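Local coordinates for Svp1-like protein 2 (Kluyveromyces lactis, PDB 4V16) that probably binds phosphatidylinositol 3,5-bisphosphate through a beta-propeller and so associates with membranes, at residues G57-L62 with N66-V71; D114-F119 with L145-E150; L248-V253 with F307-N312; C284-I289 with L294-P299. All coordinates share one frame; numbering follows the deposited sequence.

Contact 1: G57-L62 with N66-V71; sequences GTIRML and NYIAFV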
# COMPACT_ATOMS: atom_id res chain seq x y z
N GLY A 57 13.59 8.06 7.47
CA GLY A 57 12.54 8.58 6.61
C GLY A 57 11.48 7.53 6.32
O GLY A 57 10.86 7.00 7.24
N THR A 58 11.28 7.23 5.04
CA THR A 58 10.33 6.19 4.65
C THR A 58 10.87 4.84 5.12
O THR A 58 12.08 4.59 5.03
CB THR A 58 10.09 6.14 3.12
OG1 THR A 58 11.15 5.41 2.50
CG2 THR A 58 10.00 7.55 2.51
N ILE A 59 9.99 3.98 5.61
CA ILE A 59 10.42 2.72 6.21
C ILE A 59 9.48 1.58 5.81
O ILE A 59 8.26 1.75 5.78
CB ILE A 59 10.47 2.82 7.75
CG1 ILE A 59 11.02 1.53 8.35
CG2 ILE A 59 9.09 3.16 8.32
CD1 ILE A 59 11.46 1.68 9.78
N ARG A 60 10.08 0.44 5.48
CA ARG A 60 9.33 -0.73 5.05
C ARG A 60 9.78 -1.96 5.81
O ARG A 60 10.81 -1.94 6.48
CB ARG A 60 9.49 -0.95 3.54
CG ARG A 60 8.89 0.14 2.68
CD ARG A 60 7.38 0.15 2.76
NE ARG A 60 6.80 1.19 1.92
CZ ARG A 60 6.64 2.46 2.29
NH1 ARG A 60 7.00 2.86 3.50
NH2 ARG A 60 6.10 3.33 1.44
N MET A 61 9.01 -3.03 5.68
CA MET A 61 9.21 -4.24 6.46
C MET A 61 9.00 -5.47 5.59
O MET A 61 8.11 -5.48 4.73
CB MET A 61 8.25 -4.24 7.65
CG MET A 61 8.37 -5.42 8.58
SD MET A 61 7.11 -5.34 9.87
CE MET A 61 7.58 -6.74 10.89
N LEU A 62 9.82 -6.49 5.79
CA LEU A 62 9.71 -7.73 5.02
C LEU A 62 8.95 -8.80 5.78
O LEU A 62 9.52 -9.49 6.63
CB LEU A 62 11.10 -8.25 4.64
CG LEU A 62 11.12 -9.55 3.82
CD1 LEU A 62 10.27 -9.43 2.56
CD2 LEU A 62 12.55 -9.93 3.47
N ASN A 66 13.12 -10.41 10.39
CA ASN A 66 13.93 -9.43 11.08
C ASN A 66 14.51 -8.39 10.12
O ASN A 66 15.34 -7.56 10.51
CB ASN A 66 15.07 -10.13 11.83
CG ASN A 66 15.87 -11.06 10.94
OD1 ASN A 66 15.31 -11.84 10.17
ND2 ASN A 66 17.20 -10.97 11.02
N TYR A 67 14.06 -8.42 8.87
CA TYR A 67 14.64 -7.58 7.82
C TYR A 67 13.83 -6.31 7.61
O TYR A 67 12.70 -6.35 7.13
CB TYR A 67 14.75 -8.38 6.52
CG TYR A 67 15.73 -9.52 6.61
CD1 TYR A 67 17.01 -9.32 7.11
CD2 TYR A 67 15.38 -10.80 6.21
CE1 TYR A 67 17.91 -10.36 7.20
CE2 TYR A 67 16.27 -11.85 6.30
CZ TYR A 67 17.54 -11.63 6.80
OH TYR A 67 18.45 -12.66 6.89
N ILE A 68 14.44 -5.18 7.97
CA ILE A 68 13.80 -3.87 7.88
C ILE A 68 14.59 -2.98 6.94
O ILE A 68 15.82 -3.00 6.93
CB ILE A 68 13.71 -3.21 9.27
CG1 ILE A 68 12.89 -4.09 10.22
CG2 ILE A 68 13.08 -1.82 9.17
CD1 ILE A 68 12.99 -3.68 11.67
N ALA A 69 13.88 -2.19 6.14
CA ALA A 69 14.51 -1.24 5.23
C ALA A 69 13.97 0.16 5.47
O ALA A 69 12.76 0.38 5.45
CB ALA A 69 14.27 -1.64 3.78
N PHE A 70 14.87 1.11 5.72
CA PHE A 70 14.49 2.50 5.89
C PHE A 70 15.42 3.42 5.10
O PHE A 70 16.57 3.06 4.82
CB PHE A 70 14.48 2.89 7.37
CG PHE A 70 15.84 2.86 8.02
CD1 PHE A 70 16.66 3.98 7.99
CD2 PHE A 70 16.28 1.73 8.68
CE1 PHE A 70 17.91 3.95 8.60
CE2 PHE A 70 17.52 1.70 9.29
CZ PHE A 70 18.34 2.81 9.25
N VAL A 71 14.91 4.59 4.74
CA VAL A 71 15.67 5.59 4.00
C VAL A 71 16.12 6.71 4.93
O VAL A 71 15.31 7.27 5.67
CB VAL A 71 14.85 6.19 2.85
CG1 VAL A 71 15.69 7.17 2.04
CG2 VAL A 71 14.30 5.09 1.95

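Contact 2: D114-F119 with L145-E150; sequences DVISIF and LVYSNE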
# COMPACT_ATOMS: atom_id res chain seq x y z
N ASP A 114 11.89 10.20 -10.81
CA ASP A 114 11.18 9.91 -12.05
C ASP A 114 11.39 8.46 -12.48
O ASP A 114 10.99 8.07 -13.57
CB ASP A 114 11.66 10.87 -13.15
CG ASP A 114 10.75 10.88 -14.36
OD1 ASP A 114 9.56 10.53 -14.23
OD2 ASP A 114 11.23 11.26 -15.46
N VAL A 115 11.98 7.67 -11.59
CA VAL A 115 12.54 6.37 -11.96
C VAL A 115 12.24 5.26 -10.95
O VAL A 115 12.10 5.52 -9.75
CB VAL A 115 14.07 6.50 -12.13
CG1 VAL A 115 14.74 5.14 -12.20
CG2 VAL A 115 14.40 7.31 -13.38
N ILE A 116 12.14 4.03 -11.45
CA ILE A 116 12.02 2.84 -10.61
C ILE A 116 13.31 2.02 -10.68
O ILE A 116 13.71 1.57 -11.76
CB ILE A 116 10.84 1.95 -11.04
CG1 ILE A 116 9.52 2.70 -10.89
CG2 ILE A 116 10.81 0.66 -10.22
CD1 ILE A 116 8.32 1.98 -11.48
N SER A 117 13.95 1.83 -9.53
CA SER A 117 15.18 1.03 -9.44
C SER A 117 14.89 -0.32 -8.81
O SER A 117 14.06 -0.43 -7.90
CB SER A 117 16.25 1.77 -8.64
OG SER A 117 16.50 3.05 -9.19
N ILE A 118 15.60 -1.35 -9.28
CA ILE A 118 15.40 -2.71 -8.79
C ILE A 118 16.73 -3.35 -8.38
O ILE A 118 17.54 -3.71 -9.23
CB ILE A 118 14.72 -3.59 -9.86
CG1 ILE A 118 13.37 -2.98 -10.26
CG2 ILE A 118 14.53 -5.02 -9.35
CD1 ILE A 118 12.67 -3.69 -11.41
N PHE A 119 16.93 -3.48 -7.07
CA PHE A 119 18.14 -4.10 -6.53
C PHE A 119 17.84 -5.54 -6.11
O PHE A 119 16.69 -5.94 -5.99
CB PHE A 119 18.67 -3.32 -5.33
CG PHE A 119 18.89 -1.86 -5.61
CD1 PHE A 119 17.84 -0.96 -5.55
CD2 PHE A 119 20.15 -1.38 -5.92
CE1 PHE A 119 18.04 0.39 -5.80
CE2 PHE A 119 20.36 -0.03 -6.17
CZ PHE A 119 19.30 0.85 -6.11
N LEU A 145 5.44 -6.51 -10.93
CA LEU A 145 5.61 -5.06 -10.94
C LEU A 145 4.57 -4.37 -11.81
O LEU A 145 4.32 -4.78 -12.95
CB LEU A 145 7.02 -4.69 -11.44
CG LEU A 145 7.34 -3.20 -11.58
CD1 LEU A 145 7.27 -2.50 -10.23
CD2 LEU A 145 8.71 -3.01 -12.22
N VAL A 146 3.96 -3.32 -11.26
CA VAL A 146 3.01 -2.50 -12.00
C VAL A 146 3.43 -1.04 -11.89
O VAL A 146 3.73 -0.55 -10.80
CB VAL A 146 1.57 -2.67 -11.48
CG1 VAL A 146 0.60 -1.78 -12.26
CG2 VAL A 146 1.14 -4.13 -11.57
N TYR A 147 3.46 -0.34 -13.02
CA TYR A 147 3.79 1.08 -13.04
C TYR A 147 3.11 1.77 -14.22
O TYR A 147 2.75 1.12 -15.20
CB TYR A 147 5.31 1.27 -13.11
CG TYR A 147 5.96 0.75 -14.38
CD1 TYR A 147 6.41 -0.56 -14.47
CD2 TYR A 147 6.13 1.57 -15.49
CE1 TYR A 147 7.00 -1.04 -15.62
CE2 TYR A 147 6.72 1.10 -16.65
CZ TYR A 147 7.15 -0.21 -16.71
OH TYR A 147 7.74 -0.68 -17.86
N SER A 148 2.93 3.08 -14.10
CA SER A 148 2.29 3.86 -15.15
C SER A 148 3.32 4.33 -16.18
O SER A 148 4.46 4.65 -15.83
CB SER A 148 1.56 5.07 -14.55
OG SER A 148 2.43 5.85 -13.75
N ASN A 149 2.92 4.36 -17.45
CA ASN A 149 3.78 4.85 -18.52
C ASN A 149 4.18 6.30 -18.26
O ASN A 149 3.39 7.07 -17.72
CB ASN A 149 3.07 4.72 -19.86
CG ASN A 149 3.93 5.18 -21.02
OD1 ASN A 149 3.95 6.37 -21.36
ND2 ASN A 149 4.64 4.25 -21.64
N GLU A 150 5.40 6.67 -18.64
CA GLU A 150 5.94 7.97 -18.25
C GLU A 150 5.31 9.14 -19.01
O GLU A 150 5.42 10.29 -18.57
CB GLU A 150 7.46 7.99 -18.44
CG GLU A 150 7.94 7.85 -19.88
CD GLU A 150 9.39 8.26 -20.06
OE1 GLU A 150 9.85 9.20 -19.37
OE2 GLU A 150 10.08 7.65 -20.91

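Contact 3: L248-V253 with F307-N312; sequences LHVFEV and FKLNYN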
# COMPACT_ATOMS: atom_id res chain seq x y z
N LEU A 248 -15.83 5.13 3.86
CA LEU A 248 -15.27 3.81 3.62
C LEU A 248 -16.22 2.99 2.75
O LEU A 248 -17.35 2.72 3.15
CB LEU A 248 -14.99 3.09 4.94
CG LEU A 248 -14.54 1.62 4.86
CD1 LEU A 248 -13.25 1.49 4.07
CD2 LEU A 248 -14.38 1.04 6.25
N HIS A 249 -15.75 2.60 1.57
CA HIS A 249 -16.53 1.76 0.65
C HIS A 249 -16.01 0.33 0.66
O HIS A 249 -14.85 0.08 0.98
CB HIS A 249 -16.47 2.31 -0.77
CG HIS A 249 -17.00 3.70 -0.92
ND1 HIS A 249 -18.32 3.96 -1.23
CD2 HIS A 249 -16.39 4.90 -0.80
CE1 HIS A 249 -18.50 5.27 -1.29
NE2 HIS A 249 -17.35 5.86 -1.03
N VAL A 250 -16.88 -0.61 0.30
CA VAL A 250 -16.49 -2.00 0.11
C VAL A 250 -17.21 -2.55 -1.12
O VAL A 250 -18.43 -2.52 -1.19
CB VAL A 250 -16.81 -2.87 1.33
CG1 VAL A 250 -16.31 -4.29 1.12
CG2 VAL A 250 -16.19 -2.27 2.59
N PHE A 251 -16.44 -3.05 -2.08
CA PHE A 251 -16.99 -3.57 -3.33
C PHE A 251 -16.81 -5.08 -3.41
O PHE A 251 -15.75 -5.60 -3.05
CB PHE A 251 -16.32 -2.89 -4.53
CG PHE A 251 -16.42 -1.39 -4.52
CD1 PHE A 251 -17.51 -0.75 -5.10
CD2 PHE A 251 -15.43 -0.62 -3.94
CE1 PHE A 251 -17.60 0.63 -5.09
CE2 PHE A 251 -15.52 0.76 -3.93
CZ PHE A 251 -16.61 1.38 -4.51
N GLU A 252 -17.85 -5.78 -3.86
CA GLU A 252 -17.77 -7.23 -4.03
C GLU A 252 -17.32 -7.55 -5.45
O GLU A 252 -17.75 -6.90 -6.41
CB GLU A 252 -19.12 -7.89 -3.73
CG GLU A 252 -19.00 -9.37 -3.41
CD GLU A 252 -20.29 -9.95 -2.85
OE1 GLU A 252 -21.38 -9.52 -3.29
OE2 GLU A 252 -20.21 -10.84 -1.98
N VAL A 253 -16.45 -8.55 -5.59
CA VAL A 253 -15.73 -8.77 -6.84
C VAL A 253 -16.29 -9.80 -7.86
O VAL A 253 -16.09 -9.58 -9.04
CB VAL A 253 -14.27 -9.15 -6.53
CG1 VAL A 253 -13.48 -9.43 -7.80
CG2 VAL A 253 -13.60 -8.01 -5.77
N PHE A 307 -12.89 -2.28 12.26
CA PHE A 307 -14.22 -2.46 11.68
C PHE A 307 -14.60 -3.93 11.56
O PHE A 307 -13.74 -4.79 11.35
CB PHE A 307 -14.28 -1.81 10.29
CG PHE A 307 -14.28 -0.31 10.32
CD1 PHE A 307 -13.09 0.40 10.30
CD2 PHE A 307 -15.47 0.39 10.36
CE1 PHE A 307 -13.09 1.78 10.32
CE2 PHE A 307 -15.48 1.78 10.39
CZ PHE A 307 -14.29 2.47 10.36
N LYS A 308 -15.89 -4.21 11.69
CA LYS A 308 -16.44 -5.53 11.39
C LYS A 308 -17.36 -5.45 10.18
O LYS A 308 -18.23 -4.58 10.11
CB LYS A 308 -17.19 -6.11 12.59
CG LYS A 308 -17.77 -7.51 12.37
CD LYS A 308 -16.67 -8.56 12.23
CE LYS A 308 -17.22 -9.90 11.76
NZ LYS A 308 -18.16 -10.51 12.74
N LEU A 309 -17.16 -6.35 9.22
CA LEU A 309 -18.00 -6.41 8.03
C LEU A 309 -19.09 -7.45 8.22
O LEU A 309 -18.86 -8.65 8.04
CB LEU A 309 -17.16 -6.72 6.80
CG LEU A 309 -17.88 -6.77 5.45
CD1 LEU A 309 -18.60 -5.46 5.16
CD2 LEU A 309 -16.90 -7.10 4.34
N ASN A 310 -20.29 -6.99 8.59
CA ASN A 310 -21.40 -7.89 8.91
C ASN A 310 -22.23 -8.24 7.68
O ASN A 310 -22.26 -7.50 6.71
CB ASN A 310 -22.29 -7.26 9.97
CG ASN A 310 -21.66 -7.27 11.35
OD1 ASN A 310 -21.06 -8.27 11.76
ND2 ASN A 310 -21.79 -6.17 12.07
N TYR A 311 -22.91 -9.38 7.75
CA TYR A 311 -23.77 -9.85 6.66
C TYR A 311 -25.04 -10.48 7.20
O TYR A 311 -25.00 -11.35 8.07
CB TYR A 311 -23.02 -10.85 5.78
CG TYR A 311 -23.84 -11.35 4.60
CD1 TYR A 311 -24.10 -10.52 3.52
CD2 TYR A 311 -24.33 -12.65 4.58
CE1 TYR A 311 -24.85 -10.97 2.45
CE2 TYR A 311 -25.08 -13.10 3.50
CZ TYR A 311 -25.33 -12.26 2.44
OH TYR A 311 -26.07 -12.70 1.36
N ASN A 312 -26.18 -10.03 6.68
CA ASN A 312 -27.47 -10.60 7.02
C ASN A 312 -27.93 -11.56 5.92
O ASN A 312 -28.35 -11.12 4.85
CB ASN A 312 -28.51 -9.50 7.24
CG ASN A 312 -29.86 -10.04 7.66
OD1 ASN A 312 -29.99 -11.20 8.03
ND2 ASN A 312 -30.87 -9.18 7.61

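Contact 4: C284-I289 with L294-P299; sequences CKIAWI and LVIVWP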
# COMPACT_ATOMS: atom_id res chain seq x y z
N CYS A 284 -4.75 8.20 5.36
CA CYS A 284 -4.90 6.99 6.15
C CYS A 284 -4.50 5.78 5.31
O CYS A 284 -4.18 5.91 4.13
CB CYS A 284 -6.34 6.84 6.65
SG CYS A 284 -7.57 6.45 5.38
N LYS A 285 -4.51 4.60 5.93
CA LYS A 285 -4.24 3.36 5.21
C LYS A 285 -5.10 2.22 5.75
O LYS A 285 -5.29 2.09 6.96
CB LYS A 285 -2.75 3.00 5.30
CG LYS A 285 -1.86 3.97 4.54
CD LYS A 285 -0.42 3.51 4.46
CE LYS A 285 0.42 4.48 3.65
NZ LYS A 285 1.84 4.05 3.51
N ILE A 286 -5.61 1.42 4.83
CA ILE A 286 -6.53 0.33 5.16
C ILE A 286 -5.76 -0.97 5.36
O ILE A 286 -4.74 -1.21 4.71
CB ILE A 286 -7.58 0.12 4.05
CG1 ILE A 286 -8.21 1.45 3.62
CG2 ILE A 286 -8.65 -0.85 4.51
CD1 ILE A 286 -8.90 1.38 2.28
N ALA A 287 -6.25 -1.81 6.26
CA ALA A 287 -5.69 -3.14 6.46
C ALA A 287 -6.77 -4.14 6.84
O ALA A 287 -7.51 -3.94 7.80
CB ALA A 287 -4.62 -3.11 7.54
N TRP A 288 -6.87 -5.21 6.06
CA TRP A 288 -7.77 -6.31 6.39
C TRP A 288 -7.12 -7.22 7.43
O TRP A 288 -6.04 -7.76 7.21
CB TRP A 288 -8.12 -7.12 5.14
CG TRP A 288 -8.98 -6.40 4.16
CD1 TRP A 288 -8.58 -5.51 3.21
CD2 TRP A 288 -10.40 -6.52 4.03
NE1 TRP A 288 -9.66 -5.06 2.49
CE2 TRP A 288 -10.79 -5.67 2.97
CE3 TRP A 288 -11.38 -7.27 4.69
CZ2 TRP A 288 -12.12 -5.54 2.57
CZ3 TRP A 288 -12.70 -7.14 4.29
CH2 TRP A 288 -13.06 -6.29 3.24
N ILE A 289 -7.80 -7.40 8.56
CA ILE A 289 -7.31 -8.29 9.61
C ILE A 289 -7.94 -9.67 9.47
O ILE A 289 -7.51 -10.63 10.12
CB ILE A 289 -7.61 -7.73 11.02
CG1 ILE A 289 -9.11 -7.48 11.19
CG2 ILE A 289 -6.82 -6.45 11.24
CD1 ILE A 289 -9.50 -7.10 12.60
N LEU A 294 -11.55 -5.04 9.05
CA LEU A 294 -10.62 -4.03 8.55
C LEU A 294 -10.04 -3.21 9.68
O LEU A 294 -10.62 -3.13 10.77
CB LEU A 294 -11.30 -3.09 7.55
CG LEU A 294 -11.75 -3.64 6.20
CD1 LEU A 294 -13.06 -4.41 6.34
CD2 LEU A 294 -11.90 -2.51 5.20
N VAL A 295 -8.90 -2.58 9.42
CA VAL A 295 -8.33 -1.60 10.33
C VAL A 295 -7.88 -0.37 9.54
O VAL A 295 -7.10 -0.48 8.59
CB VAL A 295 -7.14 -2.17 11.13
CG1 VAL A 295 -6.48 -1.08 11.96
CG2 VAL A 295 -7.61 -3.30 12.02
N ILE A 296 -8.38 0.80 9.94
CA ILE A 296 -7.96 2.07 9.36
C ILE A 296 -6.98 2.76 10.31
O ILE A 296 -7.34 3.08 11.44
CB ILE A 296 -9.15 3.01 9.09
CG1 ILE A 296 -10.22 2.31 8.25
CG2 ILE A 296 -8.67 4.28 8.38
CD1 ILE A 296 -9.76 1.85 6.89
N VAL A 297 -5.76 2.98 9.84
CA VAL A 297 -4.74 3.65 10.65
C VAL A 297 -4.67 5.14 10.31
O VAL A 297 -4.51 5.51 9.15
CB VAL A 297 -3.36 3.01 10.44
CG1 VAL A 297 -2.27 3.84 11.11
CG2 VAL A 297 -3.35 1.59 10.99
N TRP A 298 -4.78 5.97 11.34
CA TRP A 298 -4.73 7.42 11.17
C TRP A 298 -3.39 7.97 11.68
O TRP A 298 -3.15 7.98 12.88
CB TRP A 298 -5.88 8.09 11.92
CG TRP A 298 -7.24 7.62 11.48
CD1 TRP A 298 -8.01 6.68 12.10
CD2 TRP A 298 -7.99 8.07 10.34
NE1 TRP A 298 -9.19 6.51 11.41
CE2 TRP A 298 -9.20 7.35 10.33
CE3 TRP A 298 -7.74 9.01 9.33
CZ2 TRP A 298 -10.17 7.55 9.35
CZ3 TRP A 298 -8.71 9.20 8.36
CH2 TRP A 298 -9.91 8.47 8.37
N PRO A 299 -2.52 8.42 10.76
CA PRO A 299 -1.16 8.83 11.17
C PRO A 299 -1.13 10.04 12.10
O PRO A 299 -0.50 9.97 13.16
CB PRO A 299 -0.47 9.15 9.85
CG PRO A 299 -1.57 9.43 8.89
CD PRO A 299 -2.71 8.56 9.31

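Contact 1: G57-L62 with N66-V71
Ala-69 O takes a nearly straight hydrogen bond from Arg-60 N at 2.7 Å (173° at the hydrogen), with Ile-59 CA as a looser CA-H...O neighbour at 3.4 Å. Ala-69 N answers Arg-60 O at 3.1 Å, arriving from above the carbonyl plane, so Arg-60 and Ala-69 form an antiparallel hydrogen-bonded pair. Beyond it, Val-71 N binds Thr-58 O and Leu-62 N binds Tyr-67 O. The two strands make a beta hairpin, the first two strands of a four-stranded propeller blade. On the face bearing Ile-59, Met-61, Ile-68 and Phe-70, the long branch of Ile-59 does the touching. With CG1 anti to the backbone N (chi1 -175°), Ile-59 CG1 lies 3.8 Å from Phe-70 CB, and Ile-59 CD1 reaches Ile-68 CG2 at 3.9 Å. Ile-30 and Phe-37 of the preceding sheet also press on Ile-59; an alanine here would probably open a gap between the two sheets and cost Ile-68 CG2 its contact with the CD1 methyl. Arg-60, on the other face, bends back so that NH1 donates to the carbonyl O of the preceding residue, Ile-59, at 2.8 Å and forms a salt bridge with Asp-19.

Contact 2: D114-F119 with L145-E150
Ile-116 meets Tyr-147 with the far end of its longer branch, as its distances show atom by atom. Ile-116 CB is still 5.9 Å from Tyr-147 CB, and Ile-116 CG1 closes this to 5.0 Å. Ile-116 CD1 completes the approach, 3.5 Å from Tyr-147 CB and 3.9 Å from Tyr-147 CG. The shorter branch, Ile-116 CG2, makes no close contact across the gap; its distance to Leu-145 CD2 is 4.7 Å. Placing CG1 anti to the carbonyl carbon (chi1 -62°), with the chain then extended, carries CD1 across to the tyrosine, whose ring it meets obliquely at the root. Tyr-147 CG sits between its own backbone N and carbonyl carbon (chi1 64°), which swings the ring so that the two side chains cross obliquely, the isoleucine tip at the CB-CG end.

The two segments lie in consecutive blades of the beta-propeller: 114-119 is on the third strand of one four-stranded sheet and 145-150 on the second strand of the next. Their facing backbones stand too far apart for hydrogen bonding, with Ile-116 CA and Tyr-147 CA 8.8 Å from each other, and side chains alone fill the interval. Two residues along, Ile-118 and Leu-145 reach toward each other tip to tip, with Ile-118 CD1 4.1 Å from Leu-145 CD2. Cys-138 and Phe-134 also touch both Ile-116 and Tyr-147, thickening this apolar layer, while the Tyr-147 ring meets the His-157 ring with planes about 15° apart.

Contact 3: L248-V253 with F307-N312
Leu-248 has CG anti to its backbone N (chi1 173°), and Phe-307 has CG anti to its carbonyl carbon (chi1 -72°); with the second torsions of both, these bring the leucine methyl CD2 over one face of the phenyl ring. The placement is almost exactly central: Leu-248 CD2 stands 4.1 Å from the centroid of the Phe-307 ring and only 2° off the ring normal, the geometry of a CH-pi contact. The second meeting is purely aliphatic. Val-250 CG1 touches Leu-309 CD2 at 4.3 Å, so that each strand contributes alternate residues. No hydrogen bond crosses between the segments, since the backbones are widely separated: Val-250 CA lies 9.2 Å from Leu-309 CA, and Leu-248 CA 10.3 Å from Phe-307 CA. Strand 271-274, at the edge of the sheet that holds 248-253, joins the layer, Phe-273 meeting the Phe-307 ring edge-to-face and Cys-271 touching both Val-250 and Leu-309. Segment 248-253 is in WD repeat 2 and on the third strand of its sheet; 307-312 is on the third strand of the next. This apolar face-to-face packing of consecutive four-stranded sheets is the blade-to-blade interface of a beta-propeller.

Contact 4: C284-I289 with L294-P299
Leu-294 lies over one face of the Trp-288 indole, its CG 3.7 Å above the plane and its CD1 3.6 Å from the centroid of the Trp-288 six-membered ring, a CH-pi contact. The other methyl meets the isoleucine two residues before Trp-288: Leu-294 CD2 is 3.7 Å from Ile-286 CG2, and Ile-286 CG1 meets Ile-296 CD1 at 3.6 Å. At the far end, Cys-284 CB and Ile-296 CG2 share a face of Trp-298, Cys-284 SG standing obliquely 4.6 Å from the Trp-298 six-membered ring centroid. A backbone ladder fixes this row: Val-297 N bonds Lys-285 O at 3.1 Å (173° at the hydrogen), and Ala-287 and Val-295 bond each other in both directions. Further out, Arg-231 O takes Trp-288 NE1 and Asp-305 takes Trp-298 NE1, holding both indoles in place. A serine in place of Trp-288 would probably leave Leu-294 without the ring beneath it and Arg-231 O without its indole donor. Lys-285 NZ forms a salt bridge with Glu-21, a hydrogen bond to Tyr-20 O and a cation-pi contact with its ring. The antiparallel hairpin thus forms the inner two strands of the last propeller blade and meets the first blade where the ring closes.

How the contacts relate
All four contacts are buried, but they serve two different joints of the propeller. Contacts 1 and 4 each pair the first two strands of their own blade by backbone hydrogen bonds, and contact 4 lies nearest the centre of the chain, about 10 Å from it (centre to centre). Contacts 2 and 3 join separate, consecutive sheets, with side chains alone and no hydrogen bond between their segments. Contacts 3 and 4 share the last sheet and touch: Phe-307 N is 2.8 Å from Leu-294 O, a probable hydrogen bond, and Leu-309 packs on Trp-288. Contacts 1 and 3 lie on opposite sides of the chain's centre, their centres about 31 Å apart. Lys-285 of contact 4 and, weakly, Arg-60 of contact 1 both approach Glu-21 of the first blade.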